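BIFUNCTIONAL PROTEIN Proline utilization A (PutA) (Corynebacterium freiburgense, PDB 5UX5) oxidises proline to glutamate in two steps, joining an FAD-dependent proline dehydrogenase to an NAD-dependent aldehyde dehydrogenase between which the intermediate is probably channelled. Local coordinates at residues A[155-160]-A[409-414]; A[169-174]-A[191-196]; A[176-181]-A[227-232]. All coordinates share one frame; numbering follows the deposited sequence.

Contact 1 (A[155-160]-A[409-414]); sequences NLLGEA and DVAVSY
The phenol ring of Tyr-414 meets a methyl of Leu-157, and CE1 makes the nearest approach, 4.1 Å from Leu-157 CD2. The methyl comes in obliquely to the ring, and the two side chains cross at about a right angle. CG of Tyr-414 is anti to the backbone N (chi1 174°), which carries the ring off the helix and over the end of the neighbouring strand. In that strand the amide of Asn-155 is held by its barrel neighbours, OD1 by the hydroxyl of Tyr-399 and ND2 by the carbonyl of Ser-187.

Deeper in the contact the packing is aliphatic. CB of Leu-157 rests 3.6 Å from CB of Ala-411, and Leu-157 CD1 lies 4.1 Å from Ala-411 O. Leu-157 thus touches Ala-411 with CB and CD1 and Tyr-414 with CD2. The parallel strands here form the (beta/alpha)8 barrel of proline dehydrogenase, in which strand 151-157 pairs with the last strand, 396-403, and helix 408-421 follows that last strand. The helix touches the C-terminal end of 151-157, as in related PutA enzymes, where the corresponding helix sits over the mouth of the barrel. Bound FAD is about 7 Å from the side chain of Tyr-414.

Just past Leu-157 the chain turns through Gly-158. At its backbone angles (phi 165°, psi -160°) a CB would be jammed against the carbonyl O of Leu-157, which is why glycine suits the turn. Its CA comes within 5.2 Å of Ala-411 CA, and the methyl of Ala-411 points into this approach, its CB 4.3 Å from Gly-158 N. Val-403 also packs on Ala-411. On the exposed side of the helix, Ser-413 OG donates to Asp-409 O at 3.0 Å.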
loop_
_atom_site.group_PDB
_atom_site.type_symbol
_atom_site.label_atom_id
_atom_site.label_comp_id
_atom_site.label_asym_id
_atom_site.label_seq_id
_atom_site.Cartn_x
_atom_site.Cartn_y
_atom_site.Cartn_z
ATOM N N ASN A 155 -12.690 -17.528 -23.285
ATOM C CA ASN A 155 -12.004 -16.572 -22.421
ATOM C C ASN A 155 -10.561 -17.020 -22.253
ATOM O O ASN A 155 -10.305 -18.139 -21.791
ATOM C CB ASN A 155 -12.729 -16.487 -21.063
ATOM C CG ASN A 155 -12.117 -15.469 -20.093
ATOM O OD1 ASN A 155 -11.927 -15.775 -18.922
ATOM N ND2 ASN A 155 -11.840 -14.262 -20.564
ATOM N N LEU A 156 -9.621 -16.148 -22.605
ATOM C CA LEU A 156 -8.205 -16.493 -22.578
ATOM C C LEU A 156 -7.617 -16.177 -21.202
ATOM O O LEU A 156 -7.631 -15.021 -20.761
ATOM C CB LEU A 156 -7.454 -15.754 -23.681
ATOM C CG LEU A 156 -5.951 -16.076 -23.707
ATOM C CD1 LEU A 156 -5.701 -17.533 -24.067
ATOM C CD2 LEU A 156 -5.203 -15.158 -24.670
ATOM N N LEU A 157 -7.125 -17.205 -20.519
ATOM C CA LEU A 157 -6.436 -17.043 -19.246
ATOM C C LEU A 157 -4.922 -17.101 -19.448
ATOM O O LEU A 157 -4.425 -17.473 -20.514
ATOM C CB LEU A 157 -6.891 -18.118 -18.259
ATOM C CG LEU A 157 -8.407 -18.210 -18.035
ATOM C CD1 LEU A 157 -8.764 -19.405 -17.129
ATOM C CD2 LEU A 157 -8.999 -16.910 -17.505
ATOM N N GLY A 158 -4.171 -16.747 -18.410
ATOM C CA GLY A 158 -2.733 -16.904 -18.529
ATOM C C GLY A 158 -1.970 -16.154 -17.455
ATOM O O GLY A 158 -2.507 -15.846 -16.396
ATOM N N GLU A 159 -0.689 -15.916 -17.756
ATOM C CA GLU A 159 0.251 -15.248 -16.856
ATOM C C GLU A 159 -0.300 -13.900 -16.400
ATOM O O GLU A 159 -0.976 -13.198 -17.155
ATOM C CB GLU A 159 1.602 -15.058 -17.580
ATOM C CG GLU A 159 2.896 -15.231 -16.757
ATOM C CD GLU A 159 4.170 -15.174 -17.626
ATOM O OE1 GLU A 159 4.160 -14.560 -18.723
ATOM O OE2 GLU A 159 5.196 -15.755 -17.218
ATOM N N ALA A 160 0.012 -13.525 -15.161
ATOM C CA ALA A 160 -0.458 -12.249 -14.634
ATOM C C ALA A 160 -0.028 -11.120 -15.556
ATOM O O ALA A 160 1.104 -11.097 -16.045
ATOM C CB ALA A 160 0.092 -11.997 -13.232
ATOM N N ASP A 409 -0.827 -24.487 -15.896
ATOM C CA ASP A 409 -0.923 -24.620 -14.440
ATOM C C ASP A 409 -1.191 -23.271 -13.769
ATOM O O ASP A 409 -1.906 -23.209 -12.757
ATOM C CB ASP A 409 0.350 -25.278 -13.883
ATOM N N VAL A 410 -0.663 -22.180 -14.335
ATOM C CA VAL A 410 -0.971 -20.846 -13.817
ATOM C C VAL A 410 -2.470 -20.585 -13.899
ATOM O O VAL A 410 -3.100 -20.140 -12.929
ATOM C CB VAL A 410 -0.180 -19.766 -14.584
ATOM C CG1 VAL A 410 0.177 -18.599 -13.657
ATOM C CG2 VAL A 410 1.063 -20.357 -15.283
ATOM N N ALA A 411 -3.068 -20.876 -15.064
ATOM C CA ALA A 411 -4.462 -20.530 -15.292
ATOM C C ALA A 411 -5.407 -21.405 -14.479
ATOM O O ALA A 411 -6.514 -20.962 -14.130
ATOM C CB ALA A 411 -4.790 -20.627 -16.779
ATOM N N VAL A 412 -5.004 -22.642 -14.171
ATOM C CA VAL A 412 -5.872 -23.500 -13.369
ATOM C C VAL A 412 -5.973 -22.977 -11.940
ATOM O O VAL A 412 -7.017 -23.128 -11.290
ATOM C CB VAL A 412 -5.387 -24.965 -13.411
ATOM C CG1 VAL A 412 -6.349 -25.878 -12.649
ATOM C CG2 VAL A 412 -5.243 -25.450 -14.854
ATOM N N SER A 413 -4.918 -22.325 -11.434
ATOM C CA SER A 413 -4.950 -21.827 -10.057
ATOM C C SER A 413 -5.873 -20.624 -9.929
ATOM O O SER A 413 -6.676 -20.551 -8.992
ATOM C CB SER A 413 -3.540 -21.485 -9.576
ATOM O OG SER A 413 -2.664 -22.554 -9.901
ATOM N N TYR A 414 -5.755 -19.660 -10.850
ATOM C CA TYR A 414 -6.752 -18.593 -10.967
ATOM C C TYR A 414 -8.164 -19.163 -10.938
ATOM O O TYR A 414 -9.041 -18.664 -10.227
ATOM C CB TYR A 414 -6.517 -17.807 -12.264
ATOM C CG TYR A 414 -7.548 -16.743 -12.621
ATOM C CD1 TYR A 414 -8.773 -17.090 -13.202
ATOM C CD2 TYR A 414 -7.275 -15.385 -12.441
ATOM C CE1 TYR A 414 -9.711 -16.126 -13.551
ATOM C CE2 TYR A 414 -8.210 -14.410 -12.794
ATOM C CZ TYR A 414 -9.427 -14.795 -13.351
ATOM O OH TYR A 414 -10.366 -13.854 -13.713
#

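Contact 2 (A[169-174]-A[191-196]); sequences NRLTRT and TSVVAQ
Arg-170 leans over Ser-192 where helix 164-178, which follows strand 151-157 in the proline dehydrogenase barrel, meets the short, weakly bonded helix 190-193 that follows strand 185-189. In this (beta/alpha)8 fold the contact joins the helix of a beta-alpha-beta crossover to the short helical turn after its second strand. The arginine starts close: Arg-170 CB is 3.7 Å from Ser-192 O and also touches Ser-192 CB. Arg-170 CG runs on over the same two atoms, lying 4.1 Å from Ser-192 CB. At chi2 (-73°) the chain bends, turning the rest of the side chain along the serine towards its hydroxyl. NE makes a weak, long ion pair with Glu-166 OE2, outside the two segments. The guanidinium reaches the serine obliquely, with Arg-170 NH1 3.5 Å from Ser-192 OG, a polar approach and not a hydrogen bond. The other amino group, NH2, finds its firm partner in the carbonyl of Glu-159, to which it donates. The loop beyond strand 151-157 thus supplies the main polar grip on the tip, and Ser-192 chiefly supports the stem.

One residue on, Leu-171 continues the interface in apolar form. Leu-171 CD1 approaches Val-193 CG2 at a loose 4.5 Å, and both residues also pack on Leu-213 of helix 202-221.

Within helix 164-178, the carbonyl O of Arg-170 takes two bonds from Thr-174. Thr-174 N donates to Arg-170 O at 2.9 Å and Thr-174 OG1 to the same Arg-170 O at 2.8 Å, and the two donors reach that oxygen from opposite faces of its carbonyl plane.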
loop_
_atom_site.group_PDB
_atom_site.type_symbol
_atom_site.label_atom_id
_atom_site.label_comp_id
_atom_site.label_asym_id
_atom_site.label_seq_id
_atom_site.Cartn_x
_atom_site.Cartn_y
_atom_site.Cartn_z
ATOM N N ASN A 169 0.063 -10.029 -25.401
ATOM C CA ASN A 169 -0.210 -11.447 -25.593
ATOM C C ASN A 169 -1.688 -11.757 -25.487
ATOM O O ASN A 169 -2.255 -12.368 -26.404
ATOM C CB ASN A 169 0.587 -12.268 -24.591
ATOM C CG ASN A 169 1.923 -12.648 -25.131
ATOM O OD1 ASN A 169 2.289 -12.249 -26.243
ATOM N ND2 ASN A 169 2.675 -13.405 -24.355
ATOM N N ARG A 170 -2.331 -11.341 -24.375
ATOM C CA ARG A 170 -3.766 -11.579 -24.222
ATOM C C ARG A 170 -4.534 -11.041 -25.415
ATOM O O ARG A 170 -5.404 -11.727 -25.956
ATOM C CB ARG A 170 -4.321 -10.947 -22.940
ATOM C CG ARG A 170 -3.680 -11.464 -21.710
ATOM C CD ARG A 170 -4.163 -12.841 -21.446
ATOM N NE ARG A 170 -3.639 -13.265 -20.175
ATOM C CZ ARG A 170 -4.387 -13.291 -19.096
ATOM N NH1 ARG A 170 -5.655 -12.917 -19.212
ATOM N NH2 ARG A 170 -3.874 -13.670 -17.932
ATOM N N LEU A 171 -4.196 -9.826 -25.859
ATOM C CA LEU A 171 -4.930 -9.185 -26.942
ATOM C C LEU A 171 -4.697 -9.903 -28.267
ATOM O O LEU A 171 -5.649 -10.323 -28.932
ATOM C CB LEU A 171 -4.518 -7.723 -27.051
ATOM C CG LEU A 171 -5.132 -6.944 -28.218
ATOM C CD1 LEU A 171 -6.643 -6.916 -28.103
ATOM C CD2 LEU A 171 -4.574 -5.540 -28.342
ATOM N N THR A 172 -3.441 -10.076 -28.662
ATOM C CA THR A 172 -3.198 -10.657 -29.976
ATOM C C THR A 172 -3.720 -12.084 -30.033
ATOM O O THR A 172 -4.231 -12.529 -31.075
ATOM C CB THR A 172 -1.702 -10.637 -30.333
ATOM O OG1 THR A 172 -0.974 -11.357 -29.343
ATOM C CG2 THR A 172 -1.136 -9.218 -30.457
ATOM N N ARG A 173 -3.613 -12.813 -28.919
ATOM C CA ARG A 173 -4.075 -14.196 -28.904
ATOM C C ARG A 173 -5.600 -14.286 -28.907
ATOM O O ARG A 173 -6.163 -15.232 -29.484
ATOM C CB ARG A 173 -3.497 -14.917 -27.688
ATOM C CG ARG A 173 -2.008 -15.129 -27.741
ATOM C CD ARG A 173 -1.473 -15.847 -26.509
ATOM N NE ARG A 173 -0.020 -15.993 -26.621
ATOM C CZ ARG A 173 0.814 -16.143 -25.600
ATOM N NH1 ARG A 173 0.349 -16.169 -24.358
ATOM N NH2 ARG A 173 2.117 -16.250 -25.826
ATOM N N THR A 174 -6.278 -13.321 -28.265
ATOM C CA THR A 174 -7.732 -13.229 -28.366
ATOM C C THR A 174 -8.151 -12.871 -29.780
ATOM O O THR A 174 -9.135 -13.407 -30.303
ATOM C CB THR A 174 -8.264 -12.198 -27.384
ATOM O OG1 THR A 174 -8.067 -12.672 -26.049
ATOM C CG2 THR A 174 -9.771 -11.956 -27.619
ATOM N N THR A 191 -7.971 -4.735 -18.016
ATOM C CA THR A 191 -6.656 -4.899 -17.418
ATOM C C THR A 191 -5.845 -5.996 -18.076
ATOM O O THR A 191 -4.653 -6.107 -17.790
ATOM C CB THR A 191 -6.776 -5.208 -15.947
ATOM O OG1 THR A 191 -7.317 -6.522 -15.799
ATOM C CG2 THR A 191 -7.703 -4.255 -15.345
ATOM N N SER A 192 -6.440 -6.799 -18.951
ATOM C CA SER A 192 -5.630 -7.677 -19.780
ATOM C C SER A 192 -5.125 -6.976 -21.030
ATOM O O SER A 192 -4.159 -7.448 -21.638
ATOM C CB SER A 192 -6.435 -8.903 -20.205
ATOM O OG SER A 192 -6.939 -9.617 -19.094
ATOM N N VAL A 193 -5.744 -5.855 -21.412
ATOM C CA VAL A 193 -5.353 -5.143 -22.625
ATOM C C VAL A 193 -4.330 -4.049 -22.322
ATOM O O VAL A 193 -3.455 -3.769 -23.150
ATOM C CB VAL A 193 -6.605 -4.599 -23.328
ATOM C CG1 VAL A 193 -6.243 -3.693 -24.469
ATOM C CG2 VAL A 193 -7.445 -5.752 -23.839
ATOM N N VAL A 194 -4.420 -3.437 -21.149
ATOM C CA VAL A 194 -3.451 -2.466 -20.662
ATOM C C VAL A 194 -2.941 -2.960 -19.303
ATOM O O VAL A 194 -3.717 -3.094 -18.351
ATOM C CB VAL A 194 -4.070 -1.064 -20.537
ATOM C CG1 VAL A 194 -3.102 -0.110 -19.856
ATOM C CG2 VAL A 194 -4.445 -0.540 -21.890
ATOM N N ALA A 195 -1.649 -3.250 -19.211
ATOM C CA ALA A 195 -1.149 -3.615 -17.900
ATOM C C ALA A 195 -0.915 -2.359 -17.081
ATOM O O ALA A 195 -0.713 -1.275 -17.628
ATOM C CB ALA A 195 0.139 -4.414 -17.996
ATOM N N GLN A 196 -0.928 -2.531 -15.747
ATOM C CA GLN A 196 -0.691 -1.445 -14.789
ATOM C C GLN A 196 -1.633 -0.264 -15.014
ATOM O O GLN A 196 -1.221 0.895 -14.987
ATOM C CB GLN A 196 0.767 -0.983 -14.846
ATOM C CG GLN A 196 1.791 -2.031 -14.389
ATOM C CD GLN A 196 3.249 -1.633 -14.643
ATOM O OE1 GLN A 196 3.563 -0.479 -14.920
ATOM N NE2 GLN A 196 4.146 -2.602 -14.528
#

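Contact 3 (A[176-181]-A[227-232]); sequences ELLKNP and PFINLD. With FAD (flavin-adenine dinucleotide), chain E.
Leu-178 divides its two methyls between Pro-227 and Ile-229, joining the end of helix 164-178 to the start of strand 228-232 in the (beta/alpha)8 barrel of proline dehydrogenase. This is the tightly packed part. Leu-178 CD1 lies against the proline ring, 3.8 Å from Pro-227 CB and 3.9 Å from Pro-227 CG, while Leu-178 CD2 is 3.7 Å from Ile-229 CD1 and nearly as close to Ile-229 CG1. The leucine and isoleucine cross at about a right angle. In Ile-229, CG1 stands beside the backbone N, anti to the carbonyl carbon (chi1 -64°), and this brings the end of the side chain nearer to the helix than its CB direction would suggest. Leu-216 of helix 202-221 packs on both Leu-178 and Ile-229 and completes the hydrophobic layer between strands and helices.

The helix end looks different towards solvent. Exposed Lys-179 points away from the strand and forms a salt bridge with Glu-176, Lys-179 NZ to Glu-176 OE2 at 3.2 Å, approaching on the syn side of the carboxylate and 27° out of its plane. Both residues also touch a crystal neighbour.

From the buried contact with Leu-178 the strand runs towards the flavin. Ile-229 and Leu-231 pack on the surrounding helices, whereas Asn-230 and Asp-232 touch neighbouring strands 185-189 and 260-265. Asn-230 ND2 makes a weak, bent bond to Asp-232 OD1. Asp-232 OD1 also lies 3.7 Å from O4 of FAD.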
loop_
_atom_site.group_PDB
_atom_site.type_symbol
_atom_site.label_atom_id
_atom_site.label_comp_id
_atom_site.label_asym_id
_atom_site.label_seq_id
_atom_site.Cartn_x
_atom_site.Cartn_y
_atom_site.Cartn_z
ATOM N N GLU A 176 -6.576 -13.795 -32.383
ATOM C CA GLU A 176 -6.448 -15.011 -33.189
ATOM C C GLU A 176 -7.676 -15.909 -33.061
ATOM O O GLU A 176 -8.119 -16.498 -34.053
ATOM C CB GLU A 176 -5.181 -15.775 -32.808
ATOM C CG GLU A 176 -3.883 -15.074 -33.214
ATOM C CD GLU A 176 -3.801 -14.735 -34.705
ATOM O OE1 GLU A 176 -4.287 -15.531 -35.552
ATOM O OE2 GLU A 176 -3.234 -13.659 -35.018
ATOM N N LEU A 177 -8.252 -16.015 -31.854
ATOM C CA LEU A 177 -9.450 -16.833 -31.664
ATOM C C LEU A 177 -10.650 -16.251 -32.406
ATOM O O LEU A 177 -11.482 -17.002 -32.938
ATOM C CB LEU A 177 -9.762 -16.957 -30.179
ATOM C CG LEU A 177 -8.805 -17.720 -29.268
ATOM C CD1 LEU A 177 -8.936 -17.100 -27.897
ATOM C CD2 LEU A 177 -9.125 -19.184 -29.207
ATOM N N LEU A 178 -10.762 -14.917 -32.455
ATOM C CA LEU A 178 -11.826 -14.269 -33.218
ATOM C C LEU A 178 -11.643 -14.439 -34.732
ATOM O O LEU A 178 -12.593 -14.218 -35.489
ATOM C CB LEU A 178 -11.898 -12.790 -32.838
ATOM C CG LEU A 178 -13.262 -12.115 -32.893
ATOM C CD1 LEU A 178 -14.256 -12.927 -32.098
ATOM C CD2 LEU A 178 -13.145 -10.722 -32.322
ATOM N N LYS A 179 -10.448 -14.834 -35.186
ATOM C CA LYS A 179 -10.249 -15.304 -36.550
ATOM C C LYS A 179 -10.716 -16.733 -36.756
ATOM O O LYS A 179 -10.772 -17.181 -37.904
ATOM C CB LYS A 179 -8.772 -15.242 -36.957
ATOM C CG LYS A 179 -8.192 -13.860 -37.175
ATOM C CD LYS A 179 -6.669 -13.924 -37.224
ATOM C CE LYS A 179 -6.061 -12.746 -37.969
ATOM N NZ LYS A 179 -4.588 -12.753 -37.814
ATOM N N ASN A 180 -11.010 -17.474 -35.695
ATOM C CA ASN A 180 -11.491 -18.845 -35.854
ATOM C C ASN A 180 -12.991 -18.829 -36.132
ATOM O O ASN A 180 -13.760 -18.314 -35.308
ATOM C CB ASN A 180 -11.175 -19.664 -34.604
ATOM C CG ASN A 180 -11.570 -21.128 -34.730
ATOM O OD1 ASN A 180 -12.314 -21.522 -35.621
ATOM N ND2 ASN A 180 -11.056 -21.941 -33.829
ATOM N N PRO A 181 -13.448 -19.354 -37.271
ATOM C CA PRO A 181 -14.880 -19.236 -37.614
ATOM C C PRO A 181 -15.810 -20.009 -36.697
ATOM O O PRO A 181 -16.985 -19.659 -36.623
ATOM C CB PRO A 181 -14.943 -19.783 -39.038
ATOM C CG PRO A 181 -13.788 -20.733 -39.094
ATOM C CD PRO A 181 -12.702 -20.109 -38.280
ATOM N N PRO A 227 -19.222 -11.974 -34.918
ATOM C CA PRO A 227 -19.042 -12.579 -33.595
ATOM C C PRO A 227 -19.087 -11.510 -32.506
ATOM O O PRO A 227 -19.010 -10.310 -32.770
ATOM C CB PRO A 227 -17.671 -13.245 -33.698
ATOM C CG PRO A 227 -16.965 -12.512 -34.832
ATOM C CD PRO A 227 -18.014 -12.033 -35.760
ATOM N N PHE A 228 -19.167 -11.976 -31.258
ATOM C CA PHE A 228 -19.496 -11.172 -30.080
ATOM C C PHE A 228 -18.283 -10.981 -29.171
ATOM O O PHE A 228 -17.626 -11.959 -28.783
ATOM C CB PHE A 228 -20.615 -11.860 -29.297
ATOM C CG PHE A 228 -21.215 -11.030 -28.213
ATOM C CD1 PHE A 228 -22.264 -10.167 -28.476
ATOM C CD2 PHE A 228 -20.748 -11.147 -26.904
ATOM C CE1 PHE A 228 -22.821 -9.414 -27.469
ATOM C CE2 PHE A 228 -21.295 -10.392 -25.882
ATOM C CZ PHE A 228 -22.341 -9.535 -26.162
ATOM N N ILE A 229 -18.015 -9.725 -28.807
ATOM C CA ILE A 229 -16.945 -9.349 -27.885
ATOM C C ILE A 229 -17.571 -8.824 -26.601
ATOM O O ILE A 229 -18.396 -7.900 -26.631
ATOM C CB ILE A 229 -16.010 -8.290 -28.501
ATOM C CG1 ILE A 229 -15.279 -8.861 -29.715
ATOM C CG2 ILE A 229 -15.043 -7.733 -27.470
ATOM C CD1 ILE A 229 -14.722 -7.815 -30.617
ATOM N N ASN A 230 -17.173 -9.409 -25.475
ATOM C CA ASN A 230 -17.646 -8.974 -24.172
ATOM C C ASN A 230 -16.492 -8.408 -23.361
ATOM O O ASN A 230 -15.392 -8.973 -23.341
ATOM C CB ASN A 230 -18.329 -10.095 -23.400
ATOM C CG ASN A 230 -18.926 -9.593 -22.122
ATOM O OD1 ASN A 230 -20.057 -9.113 -22.088
ATOM N ND2 ASN A 230 -18.153 -9.667 -21.063
ATOM N N LEU A 231 -16.737 -7.260 -22.737
ATOM C CA LEU A 231 -15.773 -6.649 -21.838
ATOM C C LEU A 231 -16.103 -7.117 -20.426
ATOM O O LEU A 231 -17.170 -6.795 -19.886
ATOM C CB LEU A 231 -15.795 -5.123 -21.959
ATOM C CG LEU A 231 -15.280 -4.448 -23.228
ATOM C CD1 LEU A 231 -15.438 -2.952 -23.187
ATOM C CD2 LEU A 231 -13.828 -4.789 -23.447
ATOM N N ASP A 232 -15.187 -7.878 -19.831
ATOM C CA ASP A 232 -15.383 -8.369 -18.473
ATOM C C ASP A 232 -14.991 -7.296 -17.455
ATOM O O ASP A 232 -14.300 -6.315 -17.771
ATOM C CB ASP A 232 -14.564 -9.638 -18.207
ATOM C CG ASP A 232 -15.042 -10.836 -19.000
ATOM O OD1 ASP A 232 -16.183 -10.803 -19.497
ATOM O OD2 ASP A 232 -14.278 -11.817 -19.117
HETATM P PA FAD E . -25.018 -17.715 -5.605
HETATM O O1A FAD E . -24.670 -18.690 -4.429
HETATM O O2A FAD E . -26.400 -17.298 -5.796
HETATM O O5B FAD E . -24.373 -16.380 -5.616
HETATM C C5B FAD E . -23.092 -16.214 -5.038
HETATM C C4B FAD E . -22.712 -14.748 -5.121
HETATM O O4B FAD E . -23.312 -14.016 -4.091
HETATM C C3B FAD E . -21.242 -14.510 -4.981
HETATM O O3B FAD E . -20.488 -14.709 -6.124
HETATM C C2B FAD E . -21.197 -13.098 -4.519
HETATM O O2B FAD E . -21.136 -12.216 -5.579
HETATM C C1B FAD E . -22.442 -12.983 -3.688
HETATM N N9A FAD E . -22.183 -13.086 -2.260
HETATM C C8A FAD E . -22.022 -14.256 -1.531
HETATM N N7A FAD E . -21.774 -13.954 -0.241
HETATM C C5A FAD E . -21.774 -12.578 -0.043
HETATM C C6A FAD E . -21.595 -11.732 1.069
HETATM N N6A FAD E . -21.314 -12.216 2.410
HETATM N N1A FAD E . -21.672 -10.404 0.889
HETATM C C2A FAD E . -21.912 -9.881 -0.354
HETATM N N3A FAD E . -22.090 -10.678 -1.455
HETATM C C4A FAD E . -22.030 -12.009 -1.338
HETATM N N1 FAD E . -17.947 -12.581 -12.061
HETATM C C2 FAD E . -17.382 -11.268 -12.256
HETATM O O2 FAD E . -17.077 -10.515 -11.148
HETATM N N3 FAD E . -17.098 -10.821 -13.553
HETATM C C4 FAD E . -17.391 -11.597 -14.676
HETATM O O4 FAD E . -17.115 -11.125 -15.948
HETATM C C4X FAD E . -18.125 -12.891 -14.500
HETATM N N5 FAD E . -18.599 -13.632 -15.576
HETATM C C5X FAD E . -19.325 -14.814 -15.373
HETATM C C6 FAD E . -19.804 -15.572 -16.458
HETATM C C7 FAD E . -20.514 -16.742 -16.216
HETATM C C7M FAD E . -21.029 -17.577 -17.352
HETATM C C8 FAD E . -20.773 -17.161 -14.935
HETATM C C8M FAD E . -21.539 -18.419 -14.683
HETATM C C9 FAD E . -20.303 -16.420 -13.861
HETATM C C9A FAD E . -19.588 -15.257 -14.082
HETATM N N10 FAD E . -19.137 -14.515 -12.951
HETATM C C10 FAD E . -18.401 -13.326 -13.142
HETATM C "C1'" FAD E . -19.383 -15.026 -11.590
HETATM C "C2'" FAD E . -20.557 -14.451 -10.845
HETATM O "O2'" FAD E . -20.287 -13.127 -10.552
HETATM C "C3'" FAD E . -20.766 -15.314 -9.582
HETATM O "O3'" FAD E . -19.650 -15.179 -8.789
HETATM C "C4'" FAD E . -21.017 -16.815 -9.766
HETATM O "O4'" FAD E . -21.576 -17.134 -10.989
HETATM C "C5'" FAD E . -21.793 -17.462 -8.597
HETATM O "O5'" FAD E . -22.957 -16.771 -8.161
HETATM P P FAD E . -24.468 -17.334 -8.321
HETATM O O1P FAD E . -25.550 -16.374 -8.946
HETATM O O2P FAD E . -24.132 -18.695 -9.045
HETATM O O3P FAD E . -24.810 -18.193 -6.990
#

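All three contacts belong to the proline dehydrogenase barrel. Contacts 2 and 3 share helix 164-178: contact 2 uses its middle, contact 3 its C-terminal end, and both are buried. Contact 1 is only partly buried and instead places helix 408-421 against the end of strand 151-157. Its chemistry is aliphatic and aromatic, contact 3 is purely aliphatic across its interface, and contact 2 adds the aliphatic stem and charged tip of an arginine. Arg-170 also joins contact 2 to the chain just after strand 151-157, in contact 1. Contacts 1 and 3 reach the same sheet and approach FAD, through Tyr-414 and Asp-232, while Asn-155 ND2 packs 3.7 Å from Asp-232 OD2.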